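Local coordinates for genome polyprotein (Rhinovirus C, PDB 6KU8) that probably cleaves the viral polyprotein as the 3C cysteine protease, a chymotrypsin-like enzyme held here in complex with the inhibitor rupintrivir, at residues Lys25-Met30 with Asn108-Pro113; Asp72-Leu77 with Asn133-Leu138; Arg137-Asn142 with Gly174-Arg179. One frame throughout, in Å; residues are numbered along the deposited sequence.

Contact 1: Lys25-Met30 with Asn108-Pro113; sequences KGEFNM and NVTKFP. With AG7 (4-{2-(4-fluoro-benzyl)-6-methyl-5-[(5-methyl-isoxazole-3-carbonyl)-amino]-4-oxo-heptanoylamino}-5-(2-oxo-pyrrolidin-3-yl)-pentanoic acid ethyl ester), chain B.
Glu27 reaches from its strand to Thr110 in the loop opposite, and its side chain can be followed outward atom by atom. CB rests against Val109 CG2 at 4.0 Å. From there CG stands anti to the carbonyl carbon (chi1 -79°) and the chain runs on extended, which carries the carboxylate past the valine to the start of the turn. OE1 does most of the work: it accepts from Thr110 N at 3.0 Å, nearly along its C-O axis, and from Thr110 OG1 at 2.7 Å, on the syn side and 15° out of the carboxylate plane. Water 1 donates to the same OE1 and accepts from Lys111 N, so three donors converge on one oxygen, which should restrain the carboxylate's rotation.

Farther along, water 2 ties Asn29 OD1 to Asn108 O, while Asn29 ND2 bonds to Gly151 O. The loop braces itself with a backbone bond from Val109 N to Phe112 O. Phe28 turns away from all this, and its CE2 lies 3.9 Å from AG7 C20, on the inhibitor. Strand 26-34 pairs with strand 18-23 in the six-stranded barrel, whereas 108-113 links strands 100-107 and 115-130 of the other sheet; the contact therefore bridges the two sheets beside Cys150.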
# COMPACT_ATOMS: atom_id res chain seq x y z
N LYS A 25 -3.66 14.54 5.39
CA LYS A 25 -2.36 14.39 4.74
C LYS A 25 -2.46 14.31 3.22
O LYS A 25 -1.44 14.07 2.55
CB LYS A 25 -1.63 13.15 5.27
CG LYS A 25 -1.50 13.11 6.79
CD LYS A 25 -1.48 14.51 7.39
CE LYS A 25 -0.32 14.71 8.33
NZ LYS A 25 0.95 14.84 7.56
N GLY A 26 -3.65 14.50 2.65
CA GLY A 26 -3.83 14.45 1.22
C GLY A 26 -4.51 13.18 0.75
O GLY A 26 -5.15 12.45 1.52
N GLU A 27 -4.36 12.91 -0.54
CA GLU A 27 -4.97 11.77 -1.20
C GLU A 27 -4.00 10.59 -1.25
O GLU A 27 -2.83 10.76 -1.61
CB GLU A 27 -5.40 12.12 -2.63
CG GLU A 27 -6.70 12.89 -2.73
CD GLU A 27 -7.17 13.02 -4.17
OE1 GLU A 27 -6.36 12.82 -5.11
OE2 GLU A 27 -8.37 13.31 -4.36
N PHE A 28 -4.49 9.42 -0.89
CA PHE A 28 -3.72 8.19 -0.91
C PHE A 28 -4.50 7.14 -1.67
O PHE A 28 -5.73 7.23 -1.81
CB PHE A 28 -3.42 7.66 0.50
CG PHE A 28 -2.65 8.61 1.36
CD1 PHE A 28 -3.28 9.68 1.97
CD2 PHE A 28 -1.28 8.45 1.54
CE1 PHE A 28 -2.56 10.58 2.75
CE2 PHE A 28 -0.56 9.32 2.33
CZ PHE A 28 -1.19 10.39 2.93
N ASN A 29 -3.78 6.12 -2.15
CA ASN A 29 -4.42 4.92 -2.67
C ASN A 29 -4.66 3.95 -1.51
O ASN A 29 -3.77 3.72 -0.70
CB ASN A 29 -3.58 4.23 -3.74
CG ASN A 29 -4.25 3.00 -4.30
OD1 ASN A 29 -5.35 3.08 -4.83
ND2 ASN A 29 -3.60 1.86 -4.17
N MET A 30 -5.87 3.40 -1.46
CA MET A 30 -6.25 2.39 -0.49
C MET A 30 -6.44 1.06 -1.21
O MET A 30 -7.15 1.00 -2.23
CB MET A 30 -7.54 2.79 0.24
CG MET A 30 -7.96 1.79 1.35
SD MET A 30 -9.68 2.04 1.91
CE MET A 30 -10.56 1.07 0.67
N ASN A 108 -4.30 5.29 -8.36
CA ASN A 108 -5.33 6.08 -9.02
C ASN A 108 -5.72 7.22 -8.10
O ASN A 108 -6.44 7.03 -7.12
CB ASN A 108 -6.57 5.27 -9.37
CG ASN A 108 -7.54 6.10 -10.17
OD1 ASN A 108 -7.12 6.87 -11.04
ND2 ASN A 108 -8.82 5.99 -9.86
N VAL A 109 -5.29 8.42 -8.47
CA VAL A 109 -5.32 9.56 -7.57
C VAL A 109 -5.36 10.79 -8.47
O VAL A 109 -5.11 10.70 -9.67
CB VAL A 109 -4.09 9.43 -6.64
CG1 VAL A 109 -3.03 10.48 -6.84
CG2 VAL A 109 -4.51 9.17 -5.19
N THR A 110 -5.79 11.93 -7.92
CA THR A 110 -6.06 13.08 -8.78
C THR A 110 -4.81 13.49 -9.57
O THR A 110 -4.90 13.82 -10.76
CB THR A 110 -6.58 14.28 -7.97
OG1 THR A 110 -7.74 13.90 -7.22
CG2 THR A 110 -6.95 15.43 -8.91
N LYS A 111 -3.65 13.48 -8.91
CA LYS A 111 -2.40 13.85 -9.57
C LYS A 111 -1.91 12.77 -10.51
O LYS A 111 -1.19 13.06 -11.47
CB LYS A 111 -1.30 14.11 -8.52
CG LYS A 111 -1.41 15.44 -7.79
CD LYS A 111 -0.88 15.30 -6.37
CE LYS A 111 -0.50 16.65 -5.78
NZ LYS A 111 -0.36 16.56 -4.30
N PHE A 112 -2.25 11.51 -10.24
CA PHE A 112 -1.72 10.36 -10.98
C PHE A 112 -2.89 9.45 -11.30
O PHE A 112 -3.08 8.41 -10.66
CB PHE A 112 -0.64 9.64 -10.18
CG PHE A 112 0.48 10.53 -9.80
CD1 PHE A 112 0.60 11.00 -8.50
CD2 PHE A 112 1.39 10.95 -10.77
CE1 PHE A 112 1.64 11.84 -8.15
CE2 PHE A 112 2.43 11.80 -10.43
CZ PHE A 112 2.55 12.25 -9.13
N PRO A 113 -3.70 9.83 -12.27
CA PRO A 113 -4.92 9.07 -12.53
C PRO A 113 -4.61 7.82 -13.35
O PRO A 113 -3.90 7.87 -14.36
CB PRO A 113 -5.79 10.08 -13.28
CG PRO A 113 -4.78 10.94 -14.03
CD PRO A 113 -3.64 11.09 -13.04
C01 AG7 B . 8.98 10.69 2.74
C02 AG7 B . 7.74 10.96 3.57
O03 AG7 B . 9.01 10.10 1.70
C04 AG7 B . 6.55 10.06 3.25
C05 AG7 B . 5.65 10.23 4.46
C06 AG7 B . 6.14 9.37 5.64
C07 AG7 B . 6.40 8.02 5.44
C08 AG7 B . 6.84 7.24 6.50
C09 AG7 B . 7.03 7.80 7.76
C10 AG7 B . 6.77 9.15 7.95
C11 AG7 B . 6.33 9.93 6.90
N12 AG7 B . 5.50 9.73 0.88
C13 AG7 B . 5.03 10.40 -0.36
C14 AG7 B . 5.83 9.73 -1.46
C15 AG7 B . 7.33 10.24 -1.42
C16 AG7 B . 8.04 9.81 -2.81
N17 AG7 B . 8.82 10.81 -3.20
O18 AG7 B . 7.88 8.78 -3.37
C19 AG7 B . 3.53 10.42 -0.69
C20 AG7 B . 2.68 10.46 0.59
C21 AG7 B . 2.40 11.95 0.65
O22 AG7 B . 2.37 12.63 1.86
O23 AG7 B . 2.25 12.51 -0.38
C47 AG7 B . 5.98 10.59 1.94
O48 AG7 B . 5.94 11.76 1.77
C50 AG7 B . 2.15 13.99 1.67
C53 AG7 B . 1.77 14.61 3.02
C57 AG7 B . 10.20 11.29 3.41
N58 AG7 B . 11.37 10.87 2.74
C59 AG7 B . 12.54 10.65 3.52
O60 AG7 B . 12.65 10.78 4.70
C78 AG7 B . 10.18 12.82 3.32
C81 AG7 B . 11.27 13.50 4.16
F1 AG7 B . 7.47 7.02 8.79
C82 AG7 B . 10.30 13.24 1.85
C83 AG7 B . 8.73 11.95 -2.20
C84 AG7 B . 7.42 11.57 -1.35
C1 AG7 B . 13.64 10.26 2.61
O HOH W 1 -3.75 13.41 -5.88
O HOH W 2 -7.29 4.70 -5.89

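Contact 2: Asp72-Leu77 with Asn133-Leu138; sequences DTEITL and NPTCRL. With AG7 (4-{2-(4-fluoro-benzyl)-6-methyl-5-[(5-methyl-isoxazole-3-carbonyl)-amino]-4-oxo-heptanoylamino}-5-(2-oxo-pyrrolidin-3-yl)-pentanoic acid ethyl ester), chain B.
The backbones of Asp72 and Cys136 meet through a nearly straight hydrogen bond, Cys136 N to Asp72 O, 2.9 Å long with an angle of 164° at the hydrogen. Thr135 CA brings a CA-H...O contact to the same carbonyl oxygen. The pairing goes little further: the chain turns a corner at Glu74 on one side and at Arg137 on the other, and water 3 carries the link on by accepting from Asp72 N and donating to Pro134 O.

Among the side chains, Asn133 and Asp72 cross at about a right angle. With its CG anti to the backbone N (chi1 -168°), Asn133 swings ND2 over to Asp72 OD2, 2.8 Å away. The carboxylate oxygen lies in the amide plane, but the donor comes to it on the anti side, 20° out of the carboxylate plane. Water 5 accepts from the same ND2 and donates to Glu74 OE1, so the amide nitrogen is gripped twice. Two threonine methyls add apolar contacts: Thr135 CG2 packs on Glu74 CB at 3.8 Å, and Thr73 CG2 on Cys136 SG at the same 3.8 Å. Thr73 OG1 accepts from Ile75 N in an ST turn that shapes the corner, and is also hydrogen-bonded to Leu65 O.

The fluorobenzyl group of the inhibitor ends here, with F1 3.3 Å from Asn133 CB and C08 3.5 Å from Glu74 CD. Glu74 OE2 bonds to His43 ND1, and the geometry is consistent with a Cys150-His43-Glu74 triad. A strand corner bearing the acidic member, met by a strand of the second domain at the substrate cleft, fits the chymotrypsin-like fold of 3C proteases.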
# COMPACT_ATOMS: atom_id res chain seq x y z
N ASP A 72 7.49 0.59 13.23
CA ASP A 72 6.47 0.76 12.20
C ASP A 72 6.83 0.02 10.92
O ASP A 72 7.96 0.10 10.43
CB ASP A 72 6.29 2.23 11.89
CG ASP A 72 5.44 2.94 12.91
OD1 ASP A 72 4.42 2.36 13.30
OD2 ASP A 72 5.80 4.07 13.29
N THR A 73 5.86 -0.70 10.36
CA THR A 73 5.97 -1.17 8.99
C THR A 73 5.50 -0.13 7.98
O THR A 73 5.72 -0.31 6.78
CB THR A 73 5.15 -2.45 8.77
OG1 THR A 73 3.76 -2.14 8.89
CG2 THR A 73 5.53 -3.52 9.78
N GLU A 74 4.83 0.94 8.43
CA GLU A 74 4.17 1.95 7.60
C GLU A 74 2.86 1.40 7.03
O GLU A 74 2.20 2.11 6.24
CB GLU A 74 5.04 2.45 6.44
CG GLU A 74 5.40 3.93 6.45
CD GLU A 74 4.36 4.83 7.11
OE1 GLU A 74 4.42 5.00 8.34
OE2 GLU A 74 3.52 5.42 6.41
N ILE A 75 2.47 0.18 7.38
CA ILE A 75 1.20 -0.39 6.96
C ILE A 75 0.20 -0.32 8.11
O ILE A 75 0.47 -0.79 9.22
CB ILE A 75 1.36 -1.84 6.49
CG1 ILE A 75 2.11 -1.87 5.16
CG2 ILE A 75 -0.00 -2.50 6.37
CD1 ILE A 75 2.64 -3.21 4.83
N THR A 76 -0.97 0.24 7.82
CA THR A 76 -2.11 0.22 8.72
C THR A 76 -3.24 -0.54 8.05
O THR A 76 -3.52 -0.33 6.87
CB THR A 76 -2.54 1.64 9.07
OG1 THR A 76 -1.54 2.24 9.90
CG2 THR A 76 -3.87 1.64 9.77
N LEU A 77 -3.86 -1.47 8.80
CA LEU A 77 -5.05 -2.17 8.36
C LEU A 77 -6.28 -1.41 8.82
O LEU A 77 -6.37 -1.02 9.99
CB LEU A 77 -5.11 -3.61 8.91
CG LEU A 77 -3.95 -4.59 8.73
CD1 LEU A 77 -4.37 -6.00 9.12
CD2 LEU A 77 -3.43 -4.58 7.31
N ASN A 133 11.12 8.78 11.21
CA ASN A 133 10.49 7.63 11.85
C ASN A 133 11.09 6.33 11.34
O ASN A 133 11.01 6.04 10.14
CB ASN A 133 8.98 7.65 11.61
CG ASN A 133 8.25 6.65 12.49
OD1 ASN A 133 8.48 6.60 13.69
ND2 ASN A 133 7.41 5.82 11.88
N PRO A 134 11.71 5.53 12.21
CA PRO A 134 12.22 4.22 11.77
C PRO A 134 11.10 3.36 11.19
O PRO A 134 10.02 3.23 11.76
CB PRO A 134 12.79 3.61 13.06
CG PRO A 134 13.07 4.80 13.96
CD PRO A 134 12.01 5.81 13.62
N THR A 135 11.38 2.78 10.02
CA THR A 135 10.39 1.99 9.29
C THR A 135 11.05 0.71 8.82
O THR A 135 12.09 0.77 8.16
CB THR A 135 9.83 2.79 8.10
OG1 THR A 135 9.38 4.09 8.55
CG2 THR A 135 8.67 2.06 7.45
N CYS A 136 10.47 -0.44 9.15
CA CYS A 136 11.12 -1.72 8.88
C CYS A 136 10.52 -2.40 7.65
O CYS A 136 9.52 -1.96 7.08
CB CYS A 136 11.00 -2.64 10.10
SG CYS A 136 9.30 -3.15 10.43
N ARG A 137 11.16 -3.50 7.23
CA ARG A 137 10.62 -4.40 6.21
C ARG A 137 10.30 -3.67 4.91
O ARG A 137 9.31 -3.97 4.24
CB ARG A 137 9.38 -5.12 6.73
CG ARG A 137 9.65 -5.96 8.00
CD ARG A 137 8.39 -6.67 8.49
NE ARG A 137 8.67 -7.54 9.62
CZ ARG A 137 7.75 -8.06 10.43
NH1 ARG A 137 6.46 -7.81 10.23
NH2 ARG A 137 8.13 -8.82 11.45
N LEU A 138 11.15 -2.72 4.53
CA LEU A 138 10.96 -1.99 3.28
C LEU A 138 11.58 -2.74 2.12
O LEU A 138 12.62 -3.39 2.26
CB LEU A 138 11.59 -0.60 3.38
CG LEU A 138 10.82 0.37 4.27
CD1 LEU A 138 11.65 1.64 4.43
CD2 LEU A 138 9.45 0.66 3.65
C01 AG7 B . 8.98 10.69 2.74
C02 AG7 B . 7.74 10.96 3.57
O03 AG7 B . 9.01 10.10 1.70
C04 AG7 B . 6.55 10.06 3.25
C05 AG7 B . 5.65 10.23 4.46
C06 AG7 B . 6.14 9.37 5.64
C07 AG7 B . 6.40 8.02 5.44
C08 AG7 B . 6.84 7.24 6.50
C09 AG7 B . 7.03 7.80 7.76
C10 AG7 B . 6.77 9.15 7.95
C11 AG7 B . 6.33 9.93 6.90
N12 AG7 B . 5.50 9.73 0.88
C13 AG7 B . 5.03 10.40 -0.36
C14 AG7 B . 5.83 9.73 -1.46
C15 AG7 B . 7.33 10.24 -1.42
C16 AG7 B . 8.04 9.81 -2.81
N17 AG7 B . 8.82 10.81 -3.20
O18 AG7 B . 7.88 8.78 -3.37
C19 AG7 B . 3.53 10.42 -0.69
C20 AG7 B . 2.68 10.46 0.59
C21 AG7 B . 2.40 11.95 0.65
O22 AG7 B . 2.37 12.63 1.86
O23 AG7 B . 2.25 12.51 -0.38
C47 AG7 B . 5.98 10.59 1.94
O48 AG7 B . 5.94 11.76 1.77
C50 AG7 B . 2.15 13.99 1.67
C53 AG7 B . 1.77 14.61 3.02
C57 AG7 B . 10.20 11.29 3.41
N58 AG7 B . 11.37 10.87 2.74
C59 AG7 B . 12.54 10.65 3.52
O60 AG7 B . 12.65 10.78 4.70
C78 AG7 B . 10.18 12.82 3.32
C81 AG7 B . 11.27 13.50 4.16
F1 AG7 B . 7.47 7.02 8.79
C82 AG7 B . 10.30 13.24 1.85
C83 AG7 B . 8.73 11.95 -2.20
C84 AG7 B . 7.42 11.57 -1.35
C1 AG7 B . 13.64 10.26 2.61
O HOH W 3 8.96 2.92 14.15
O HOH W 4 7.18 -2.42 5.74
O HOH W 5 7.14 4.94 9.34

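Contact 3: Arg137-Asn142 with Gly174-Arg179; sequences RLLKYN and GAALLR
Leu139 and Gly174 lock together as a hydrogen-bonded antiparallel pair, and here the packing is closest. Leu139 N donates to Gly174 O and Gly174 N to Leu139 O, each at 2.7 Å and each with the donor in the carbonyl plane. Leu138 lays its CD2 over the glycine carbonyl, 3.3 Å from Gly174 O. Tyr141 OH, which bonds to His164 ND1, comes just as near to Gly174 CA, also 3.3 Å. Leu138 and Ala175 form the adjoining non-hydrogen-bonded pair, and a third backbone bond, from Ala176 N to Arg137 O, measures 3.1 Å.

These strands, 138-141 and 172-176, are neighbours in the antiparallel sheet of the second domain of the chymotrypsin-like fold, with 115-130 beyond the first and 159-167 beyond the second. On the face of Leu139, its CG, placed anti to the carbonyl carbon (chi1 -48°), sits 4.1 Å from Ala176 CB.

Toward the partly exposed Arg137 the fit slackens. Its extended chain passes Leu178, where Arg137 CD lies 4.3 Å from Leu178 CD1, and the guanidinium carries on to Tyr181, where NH1 bonds to the hydroxyl. At the far end of the strand, Lys140 turns away from 174-179, and its NZ bonds to OD1 of solvent-exposed Asn142.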
# COMPACT_ATOMS: atom_id res chain seq x y z
N ARG A 137 11.16 -3.50 7.23
CA ARG A 137 10.62 -4.40 6.21
C ARG A 137 10.30 -3.67 4.91
O ARG A 137 9.31 -3.97 4.24
CB ARG A 137 9.38 -5.12 6.73
CG ARG A 137 9.65 -5.96 8.00
CD ARG A 137 8.39 -6.67 8.49
NE ARG A 137 8.67 -7.54 9.62
CZ ARG A 137 7.75 -8.06 10.43
NH1 ARG A 137 6.46 -7.81 10.23
NH2 ARG A 137 8.13 -8.82 11.45
N LEU A 138 11.15 -2.72 4.53
CA LEU A 138 10.96 -1.99 3.28
C LEU A 138 11.58 -2.74 2.12
O LEU A 138 12.62 -3.39 2.26
CB LEU A 138 11.59 -0.60 3.38
CG LEU A 138 10.82 0.37 4.27
CD1 LEU A 138 11.65 1.64 4.43
CD2 LEU A 138 9.45 0.66 3.65
N LEU A 139 10.92 -2.66 0.96
CA LEU A 139 11.48 -3.06 -0.33
C LEU A 139 11.84 -1.78 -1.09
O LEU A 139 11.11 -0.79 -1.01
CB LEU A 139 10.47 -3.91 -1.12
CG LEU A 139 9.78 -5.06 -0.38
CD1 LEU A 139 8.76 -5.79 -1.28
CD2 LEU A 139 10.82 -6.02 0.17
N LYS A 140 12.98 -1.79 -1.80
CA LYS A 140 13.45 -0.59 -2.48
C LYS A 140 13.47 -0.80 -3.99
O LYS A 140 13.77 -1.89 -4.47
CB LYS A 140 14.84 -0.17 -1.99
CG LYS A 140 15.29 1.22 -2.51
CD LYS A 140 16.56 1.20 -3.35
CE LYS A 140 16.80 -0.12 -4.04
NZ LYS A 140 18.18 -0.22 -4.59
N TYR A 141 13.13 0.26 -4.74
CA TYR A 141 13.18 0.21 -6.19
C TYR A 141 13.86 1.47 -6.71
O TYR A 141 13.66 2.56 -6.17
CB TYR A 141 11.78 0.02 -6.83
CG TYR A 141 10.62 0.44 -5.92
CD1 TYR A 141 9.95 1.64 -6.12
CD2 TYR A 141 10.23 -0.36 -4.87
CE1 TYR A 141 8.90 2.02 -5.28
CE2 TYR A 141 9.20 0.01 -4.02
CZ TYR A 141 8.54 1.20 -4.23
OH TYR A 141 7.52 1.56 -3.39
N ASN A 142 14.68 1.31 -7.75
CA ASN A 142 15.41 2.43 -8.36
C ASN A 142 14.49 3.12 -9.36
O ASN A 142 14.61 2.98 -10.58
CB ASN A 142 16.69 1.94 -9.03
CG ASN A 142 17.66 1.30 -8.04
OD1 ASN A 142 17.83 1.79 -6.92
ND2 ASN A 142 18.28 0.20 -8.44
N GLY A 174 8.86 0.70 -0.55
CA GLY A 174 7.55 0.09 -0.38
C GLY A 174 7.53 -0.72 0.91
O GLY A 174 8.51 -1.38 1.24
N ALA A 175 6.41 -0.66 1.62
CA ALA A 175 6.21 -1.52 2.78
C ALA A 175 5.85 -2.92 2.31
O ALA A 175 4.85 -3.10 1.60
CB ALA A 175 5.12 -0.95 3.69
N ALA A 176 6.64 -3.92 2.69
CA ALA A 176 6.38 -5.27 2.23
C ALA A 176 5.00 -5.73 2.68
O ALA A 176 4.61 -5.56 3.84
CB ALA A 176 7.45 -6.24 2.73
N LEU A 177 4.23 -6.28 1.74
CA LEU A 177 2.98 -6.97 2.07
C LEU A 177 3.32 -8.43 2.32
O LEU A 177 3.90 -9.09 1.45
CB LEU A 177 1.95 -6.83 0.94
CG LEU A 177 1.39 -5.42 0.72
CD1 LEU A 177 0.67 -5.37 -0.62
CD2 LEU A 177 0.45 -5.03 1.86
N LEU A 178 3.02 -8.93 3.52
CA LEU A 178 3.30 -10.32 3.87
C LEU A 178 2.00 -11.01 4.26
O LEU A 178 1.17 -10.45 4.98
CB LEU A 178 4.33 -10.41 4.99
CG LEU A 178 5.65 -9.69 4.69
CD1 LEU A 178 6.49 -9.54 5.97
CD2 LEU A 178 6.43 -10.42 3.59
N ARG A 179 1.81 -12.24 3.76
CA ARG A 179 0.49 -12.85 3.88
C ARG A 179 0.04 -13.00 5.32
O ARG A 179 -1.16 -12.91 5.61
CB ARG A 179 0.46 -14.21 3.19
CG ARG A 179 -0.97 -14.71 2.90
CD ARG A 179 -0.91 -15.98 2.08
NE ARG A 179 -0.08 -15.80 0.90
CZ ARG A 179 0.43 -16.80 0.19
NH1 ARG A 179 0.21 -18.06 0.57
NH2 ARG A 179 1.18 -16.54 -0.87

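In the fold
Contacts 2 and 3 adjoin, their centres 9 Å apart, because Arg137 and Leu138 belong to both: the chain leaves strand 133-136 and turns straight into strand 138-141. They also touch through side chains, with Ile75 CG1 3.5 Å from Ala175 CB, which joins the barrel to the second sheet. Contact 1 stands apart, its centre about 20 Å from that of contact 2 and 19 Å from that of contact 3. The inhibitor spans the gap between contacts 1 and 2, touching Phe28 and Lys25 at its ester end and Glu74, Asn133 and Thr135 at its fluorine end. Contact 3 is set back from the inhibitor, with the Tyr141 side chain about 7 Å from it.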